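Beta-lactamase (Klebsiella pneumoniae, PDB 6KBY) probably hydrolyses beta-lactams to substituted beta-amino acids, as a class C enzyme, and binds adenosine monophosphate. Local coordinates at residues A78-Y83 / K170-S175; L164-A169 / E221-E226. All coordinates share one frame; numbering follows the deposited sequence.

From the N terminus, helix 72-86 comes first, just after Ser71, to which AMP is covalently bound. Its residues 78-83 meet 170-175 in contact 1, closing an excursion of 86 residues, about two fifths of them helical. Helix 158-171 supplies both contacts: its residues 164-169 are met by 221-226, 51 residues on, in contact 2. The two closures therefore cross, because 164-169 precedes 170-175 while 221-226 follows it. Their centres lie about 10 Å apart, and Ala81 packs on Leu164 and Ala168. Together they join helix 72-86, both the body and the C-terminal end of helix 158-171, and the turn that carries AMP-binding Glu221.

Contact 1. Residues A78-Y83 / K170-S175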
ATOM      1  N   ALA A  78       2.777  -3.958   7.050  1.00  7.13           N
ATOM      2  CA  ALA A  78       3.933  -3.302   7.653  1.00  7.31           C
ATOM      3  C   ALA A  78       3.539  -2.507   8.888  1.00  6.94           C
ATOM      4  O   ALA A  78       4.262  -2.525   9.894  1.00  7.13           O
ATOM      5  CB  ALA A  78       4.627  -2.396   6.638  1.00  7.63           C
ATOM      6  N   THR A  79       2.428  -1.766   8.824  1.00  7.10           N
ATOM      7  CA  THR A  79       1.994  -1.025  10.002  1.00  7.40           C
ATOM      8  C   THR A  79       1.729  -1.969  11.167  1.00  7.19           C
ATOM      9  O   THR A  79       2.083  -1.667  12.310  1.00  7.27           O
ATOM     10  CB  THR A  79       0.768  -0.168   9.673  1.00  7.49           C
ATOM     11  OG1 THR A  79       1.092   0.753   8.623  1.00  7.41           O
ATOM     12  CG2 THR A  79       0.326   0.636  10.891  1.00  9.14           C
ATOM     13  N   LEU A  80       1.146  -3.138  10.888  1.00  7.20           N
ATOM     14  CA  LEU A  80       0.923  -4.117  11.948  1.00  7.55           C
ATOM     15  C   LEU A  80       2.237  -4.635  12.517  1.00  7.61           C
ATOM     16  O   LEU A  80       2.385  -4.752  13.740  1.00  8.23           O
ATOM     17  CB  LEU A  80       0.061  -5.271  11.434  1.00  8.38           C
ATOM     18  CG  LEU A  80      -0.383  -6.230  12.545  1.00  8.32           C
ATOM     19  CD1 LEU A  80      -1.412  -5.572  13.461  1.00  9.77           C
ATOM     20  CD2 LEU A  80      -0.917  -7.532  11.964  1.00  8.19           C
ATOM     21  N   ALA A  81       3.202  -4.955  11.653  1.00  7.25           N
ATOM     22  CA  ALA A  81       4.504  -5.401  12.144  1.00  7.41           C
ATOM     23  C   ALA A  81       5.181  -4.318  12.970  1.00  7.43           C
ATOM     24  O   ALA A  81       5.796  -4.603  14.007  1.00  8.04           O
ATOM     25  CB  ALA A  81       5.392  -5.814  10.972  1.00  9.29           C
ATOM     26  N   SER A  82       5.076  -3.065  12.525  1.00  7.63           N
ATOM     27  CA  SER A  82       5.652  -1.958  13.271  1.00  8.60           C
ATOM     28  C   SER A  82       4.956  -1.789  14.616  1.00  8.17           C
ATOM     29  O   SER A  82       5.609  -1.516  15.634  1.00  9.17           O
ATOM     30  CB  SER A  82       5.547  -0.692  12.424  1.00  8.48           C
ATOM     31  OG  SER A  82       6.195   0.385  13.057  1.00  8.14           O
ATOM     32  N   TYR A  83       3.633  -1.966  14.645  1.00  8.68           N
ATOM     33  CA  TYR A  83       2.898  -1.908  15.903  1.00  9.19           C
ATOM     34  C   TYR A  83       3.352  -3.010  16.850  1.00  8.71           C
ATOM     35  O   TYR A  83       3.578  -2.764  18.041  1.00 10.07           O
ATOM     36  CB  TYR A  83       1.402  -2.003  15.614  1.00  9.89           C
ATOM     37  CG  TYR A  83       0.520  -1.965  16.837  1.00 10.68           C
ATOM     38  CD1 TYR A  83       0.339  -0.789  17.550  1.00 15.09           C
ATOM     39  CD2 TYR A  83      -0.159  -3.099  17.258  1.00 13.00           C
ATOM     40  CE1 TYR A  83      -0.478  -0.750  18.667  1.00 17.35           C
ATOM     41  CE2 TYR A  83      -0.978  -3.069  18.371  1.00 15.51           C
ATOM     42  CZ  TYR A  83      -1.134  -1.893  19.067  1.00 16.60           C
ATOM     43  OH  TYR A  83      -1.949  -1.854  20.176  1.00 21.75           O
ATOM     44  N   LYS A 170       0.743 -13.154  14.712  1.00  9.41           N
ATOM     45  CA  LYS A 170       1.027 -14.187  15.702  1.00 11.02           C
ATOM     46  C   LYS A 170       1.678 -13.591  16.942  1.00 11.98           C
ATOM     47  O   LYS A 170       1.357 -13.987  18.071  1.00 12.02           O
ATOM     48  CB  LYS A 170       1.913 -15.271  15.089  1.00 11.91           C
ATOM     49  CG  LYS A 170       2.255 -16.418  16.029  1.00 13.87           C
ATOM     50  CD  LYS A 170       1.040 -17.293  16.287  1.00 21.26           C
ATOM     51  CE  LYS A 170       1.389 -18.487  17.158  1.00 24.46           C
ATOM     52  NZ  LYS A 170       0.211 -19.378  17.342  1.00 29.80           N
ATOM     53  N   SER A 171       2.587 -12.629  16.758  1.00 10.19           N
ATOM     54  CA  SER A 171       3.239 -12.013  17.908  1.00 10.96           C
ATOM     55  C   SER A 171       2.256 -11.249  18.783  1.00 11.40           C
ATOM     56  O   SER A 171       2.539 -11.020  19.968  1.00 12.12           O
ATOM     57  CB  SER A 171       4.377 -11.092  17.456  1.00 10.32           C
ATOM     58  OG  SER A 171       3.899  -9.833  17.014  1.00 10.88           O
ATOM     59  N   LEU A 172       1.119 -10.842  18.224  1.00 11.61           N
ATOM     60  CA  LEU A 172       0.051 -10.181  18.957  1.00 11.96           C
ATOM     61  C   LEU A 172      -1.020 -11.158  19.423  1.00 13.52           C
ATOM     62  O   LEU A 172      -2.026 -10.726  19.997  1.00 15.30           O
ATOM     63  CB  LEU A 172      -0.576  -9.081  18.093  1.00 12.78           C
ATOM     64  CG  LEU A 172       0.396  -7.964  17.715  1.00 13.20           C
ATOM     65  CD1 LEU A 172      -0.138  -7.141  16.558  1.00 13.50           C
ATOM     66  CD2 LEU A 172       0.672  -7.072  18.920  1.00 14.97           C
ATOM     67  N   GLY A 173      -0.835 -12.455  19.182  1.00 12.11           N
ATOM     68  CA  GLY A 173      -1.744 -13.461  19.696  1.00 14.14           C
ATOM     69  C   GLY A 173      -3.046 -13.618  18.947  1.00 13.85           C
ATOM     70  O   GLY A 173      -3.989 -14.209  19.488  1.00 15.54           O
ATOM     71  N   VAL A 174      -3.138 -13.112  17.713  1.00 12.04           N
ATOM     72  CA  VAL A 174      -4.387 -13.115  16.957  1.00 13.07           C
ATOM     73  C   VAL A 174      -4.109 -13.493  15.506  1.00 11.77           C
ATOM     74  O   VAL A 174      -2.972 -13.450  15.032  1.00 11.87           O
ATOM     75  CB  VAL A 174      -5.114 -11.752  17.025  1.00 13.49           C
ATOM     76  CG1 VAL A 174      -5.583 -11.463  18.449  1.00 16.06           C
ATOM     77  CG2 VAL A 174      -4.202 -10.646  16.522  1.00 13.42           C
ATOM     78  N   SER A 175      -5.171 -13.871  14.797  1.00 11.82           N
ATOM     79  CA  SER A 175      -5.061 -14.064  13.360  1.00 11.35           C
ATOM     80  C   SER A 175      -4.830 -12.716  12.682  1.00  9.41           C
ATOM     81  O   SER A 175      -5.135 -11.660  13.234  1.00 10.02           O
ATOM     82  CB  SER A 175      -6.352 -14.662  12.806  1.00 13.18           C
ATOM     83  OG  SER A 175      -7.414 -13.728  12.910  1.00 13.64           O
TER
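Leu172 reaches across to Leu80 and Tyr83 on helix 72-86, mostly through its methyl CD1. The contact is wholly apolar, with no hydrogen bond between the segments. Leu80 CD1 lies 3.7 Å from Leu172 CD1, and the two side chains slide past each other in opposite directions. With CG anti to the backbone N (chi1 -172°), Leu80 brings its branched end close to Leu172. Leucine suits both places: Leu80 is buried, and Leu172 is long enough to bridge backbones whose nearest CA atoms, Tyr83 CA and Leu172 CA, lie 9.3 Å apart.

The aromatic contact is looser. Tyr83 CD2 is 4.1 Å from Leu172 CD1, which sits at the ring edge, near the plane, and the side chains cross at about a right angle. Leu172 CD2 makes a slacker touch, 4.4 Å from Tyr83 CE2. Tyrosine fits a partly exposed position here: its hydrocarbon edge receives a methyl while its OH makes a weak hydrogen bond to Gln187.

Backbone bonds shape the Leu172 side. Helix 158-171 ends in a Schellman motif, with Gly173 N bonded to Lys170 O at 2.9 Å and Val174 N probably bonded to Ala169 O. Gly173 takes the positive phi (78°) that glycine adopts easily. Ser175 then stands at the N-cap of helix 176-187, its hydroxyl bonded to Asp178 N.

Leu80 also rests on Tyr176 and Ala179 of helix 176-187 and on Ala168 of helix 158-171, while Tyr83 touches Met256 and Ala259 of helix 255-262, so helix 72-86 is wedged between several other helices.

Contact 2. Residues L164-A169 / E221-E226; sequences LGMIAA and EILGNE
Gly165 and Glu226 bring their backbones to 5.6 Å between CA atoms, where the middle of helix 158-171 passes the first turn of helix 224-228. A type II turn from Glu221 to Gly224, closed by Gly224 N bonded to Glu221 O at 2.8 Å, leads into that short helix. Leu223, third in the turn, takes a positive phi (56°) and becomes the helix N-cap residue.

Glycine suits position 165 because, without a side chain, it leaves room for Glu226 CG to sit 3.7 Å from Gly165 CA. The glutamate chain bends at chi2 (86°), bringing OE2 to 3.6 Å from Met166 N, a proximity that is not a hydrogen bond. Met166 CB and SD both lie 4.2 Å from Leu223 CD2, an apolar touch between an unbranched thioether chain and a branched end, and the bend at chi3 (84°) turns the CE methyl away.

The same turn begins at Glu221, which touches the bound AMP. The segments are thus held by close fit and not by polar bonds: Glu226 meets the helix through its aliphatic CG, and its carboxylate makes no hydrogen bond to 164-169.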
ATOM      1  N   LEU A 164       5.464 -11.412   6.637  1.00  7.37           N
ATOM      2  CA  LEU A 164       5.547 -10.257   7.524  1.00  7.53           C
ATOM      3  C   LEU A 164       4.274 -10.102   8.345  1.00  7.26           C
ATOM      4  O   LEU A 164       4.319  -9.959   9.574  1.00  7.62           O
ATOM      5  CB  LEU A 164       5.813  -8.990   6.710  1.00  7.49           C
ATOM      6  CG  LEU A 164       5.890  -7.687   7.505  1.00  7.71           C
ATOM      7  CD1 LEU A 164       7.188  -7.634   8.305  1.00  8.77           C
ATOM      8  CD2 LEU A 164       5.750  -6.486   6.570  1.00  8.16           C
ATOM      9  N   GLY A 165       3.122 -10.108   7.672  1.00  7.26           N
ATOM     10  CA  GLY A 165       1.865  -9.930   8.380  1.00  8.48           C
ATOM     11  C   GLY A 165       1.522 -11.109   9.268  1.00  8.43           C
ATOM     12  O   GLY A 165       1.002 -10.939  10.373  1.00  8.79           O
ATOM     13  N   MET A 166       1.799 -12.320   8.792  1.00  8.82           N
ATOM     14  CA  MET A 166       1.540 -13.519   9.581  1.00  9.51           C
ATOM     15  C   MET A 166       2.328 -13.494  10.886  1.00  8.75           C
ATOM     16  O   MET A 166       1.788 -13.787  11.961  1.00  9.37           O
ATOM     17  CB  MET A 166       1.912 -14.741   8.745  1.00 10.98           C
ATOM     18  CG  MET A 166       1.634 -16.090   9.381  1.00 13.40           C
ATOM     19  SD  MET A 166       2.363 -17.421   8.403  1.00 15.19           S
ATOM     20  CE  MET A 166       4.037 -17.394   9.023  1.00 15.85           C
ATOM     21  N   ILE A 167       3.614 -13.149  10.803  1.00  8.14           N
ATOM     22  CA  ILE A 167       4.461 -13.086  11.988  1.00  8.82           C
ATOM     23  C   ILE A 167       3.984 -11.990  12.927  1.00  8.09           C
ATOM     24  O   ILE A 167       3.920 -12.178  14.149  1.00  8.98           O
ATOM     25  CB  ILE A 167       5.925 -12.882  11.561  1.00  8.70           C
ATOM     26  CG1 ILE A 167       6.475 -14.159  10.930  1.00  9.37           C
ATOM     27  CG2 ILE A 167       6.785 -12.453  12.739  1.00  9.18           C
ATOM     28  CD1 ILE A 167       7.784 -13.950  10.187  1.00  9.93           C
ATOM     29  N   ALA A 168       3.645 -10.825  12.374  1.00  7.93           N
ATOM     30  CA  ALA A 168       3.172  -9.724  13.203  1.00  8.68           C
ATOM     31  C   ALA A 168       1.918 -10.120  13.969  1.00  8.28           C
ATOM     32  O   ALA A 168       1.820  -9.892  15.180  1.00  8.91           O
ATOM     33  CB  ALA A 168       2.899  -8.507  12.327  1.00  8.64           C
ATOM     34  N   ALA A 169       0.944 -10.715  13.278  1.00  8.77           N
ATOM     35  CA  ALA A 169      -0.300 -11.088  13.943  1.00  8.98           C
ATOM     36  C   ALA A 169      -0.052 -12.129  15.026  1.00  9.76           C
ATOM     37  O   ALA A 169      -0.559 -12.008  16.147  1.00 10.60           O
ATOM     38  CB  ALA A 169      -1.311 -11.602  12.921  1.00 10.46           C
ATOM     39  N   GLU A 221      -6.837 -15.691  -1.594  1.00 12.80           N
ATOM     40  CA  GLU A 221      -6.174 -16.974  -1.407  1.00 14.61           C
ATOM     41  C   GLU A 221      -5.198 -16.885  -0.227  1.00 13.26           C
ATOM     42  O   GLU A 221      -5.166 -15.888   0.499  1.00 12.60           O
ATOM     43  CB  GLU A 221      -5.539 -17.417  -2.724  1.00 17.14           C
ATOM     44  CG  GLU A 221      -6.564 -17.573  -3.843  1.00 16.39           C
ATOM     45  CD  GLU A 221      -5.966 -18.134  -5.114  1.00 26.62           C
ATOM     46  OE1 GLU A 221      -4.881 -17.668  -5.520  1.00 27.84           O
ATOM     47  OE2 GLU A 221      -6.578 -19.052  -5.701  1.00 32.44           O
ATOM     48  N   ILE A 222      -4.393 -17.935  -0.039  1.00 15.38           N
ATOM     49  CA  ILE A 222      -3.620 -18.057   1.195  1.00 14.11           C
ATOM     50  C   ILE A 222      -2.617 -16.910   1.335  1.00 10.81           C
ATOM     51  O   ILE A 222      -1.932 -16.528   0.376  1.00 12.58           O
ATOM     52  CB  ILE A 222      -2.955 -19.441   1.285  1.00 16.33           C
ATOM     53  CG1 ILE A 222      -2.373 -19.656   2.682  1.00 18.17           C
ATOM     54  CG2 ILE A 222      -1.891 -19.608   0.205  1.00 17.37           C
ATOM     55  CD1 ILE A 222      -1.891 -21.061   2.921  1.00 19.68           C
ATOM     56  N   LEU A 223      -2.550 -16.340   2.543  1.00 11.44           N
ATOM     57  CA  LEU A 223      -1.747 -15.150   2.852  1.00 10.30           C
ATOM     58  C   LEU A 223      -2.077 -13.962   1.953  1.00 10.42           C
ATOM     59  O   LEU A 223      -1.294 -13.005   1.858  1.00 10.76           O
ATOM     60  CB  LEU A 223      -0.237 -15.427   2.877  1.00 11.23           C
ATOM     61  CG  LEU A 223       0.271 -16.403   3.941  1.00 12.83           C
ATOM     62  CD1 LEU A 223       1.794 -16.476   3.922  1.00 13.26           C
ATOM     63  CD2 LEU A 223      -0.231 -16.052   5.337  1.00 15.02           C
ATOM     64  N   GLY A 224      -3.245 -13.993   1.305  1.00 10.48           N
ATOM     65  CA  GLY A 224      -3.631 -12.907   0.425  1.00 11.19           C
ATOM     66  C   GLY A 224      -4.081 -11.653   1.141  1.00  9.28           C
ATOM     67  O   GLY A 224      -3.904 -10.544   0.624  1.00 10.51           O
ATOM     68  N   ASN A 225      -4.674 -11.794   2.324  1.00  8.83           N
ATOM     69  CA  ASN A 225      -5.088 -10.606   3.060  1.00  8.54           C
ATOM     70  C   ASN A 225      -3.909  -9.677   3.293  1.00  7.41           C
ATOM     71  O   ASN A 225      -4.024  -8.454   3.129  1.00  8.05           O
ATOM     72  CB  ASN A 225      -5.711 -11.001   4.394  1.00 10.55           C
ATOM     73  CG  ASN A 225      -7.162 -11.402   4.267  1.00 12.02           C
ATOM     74  OD1 ASN A 225      -7.857 -10.982   3.348  1.00 12.89           O
ATOM     75  ND2 ASN A 225      -7.628 -12.209   5.203  1.00 15.74           N
ATOM     76  N   GLU A 226      -2.768 -10.253   3.682  1.00  7.82           N
ATOM     77  CA  GLU A 226      -1.561  -9.483   3.959  1.00  8.05           C
ATOM     78  C   GLU A 226      -1.086  -8.728   2.728  1.00  7.64           C
ATOM     79  O   GLU A 226      -0.655  -7.571   2.828  1.00  8.95           O
ATOM     80  CB  GLU A 226      -0.456 -10.447   4.387  1.00  8.76           C
ATOM     81  CG  GLU A 226      -0.572 -11.025   5.784  1.00  9.41           C
ATOM     82  CD  GLU A 226      -1.419 -12.280   5.905  1.00  9.76           C
ATOM     83  OE1 GLU A 226      -2.218 -12.617   5.003  1.00 10.23           O
ATOM     84  OE2 GLU A 226      -1.268 -12.941   6.964  1.00 11.84           O
TER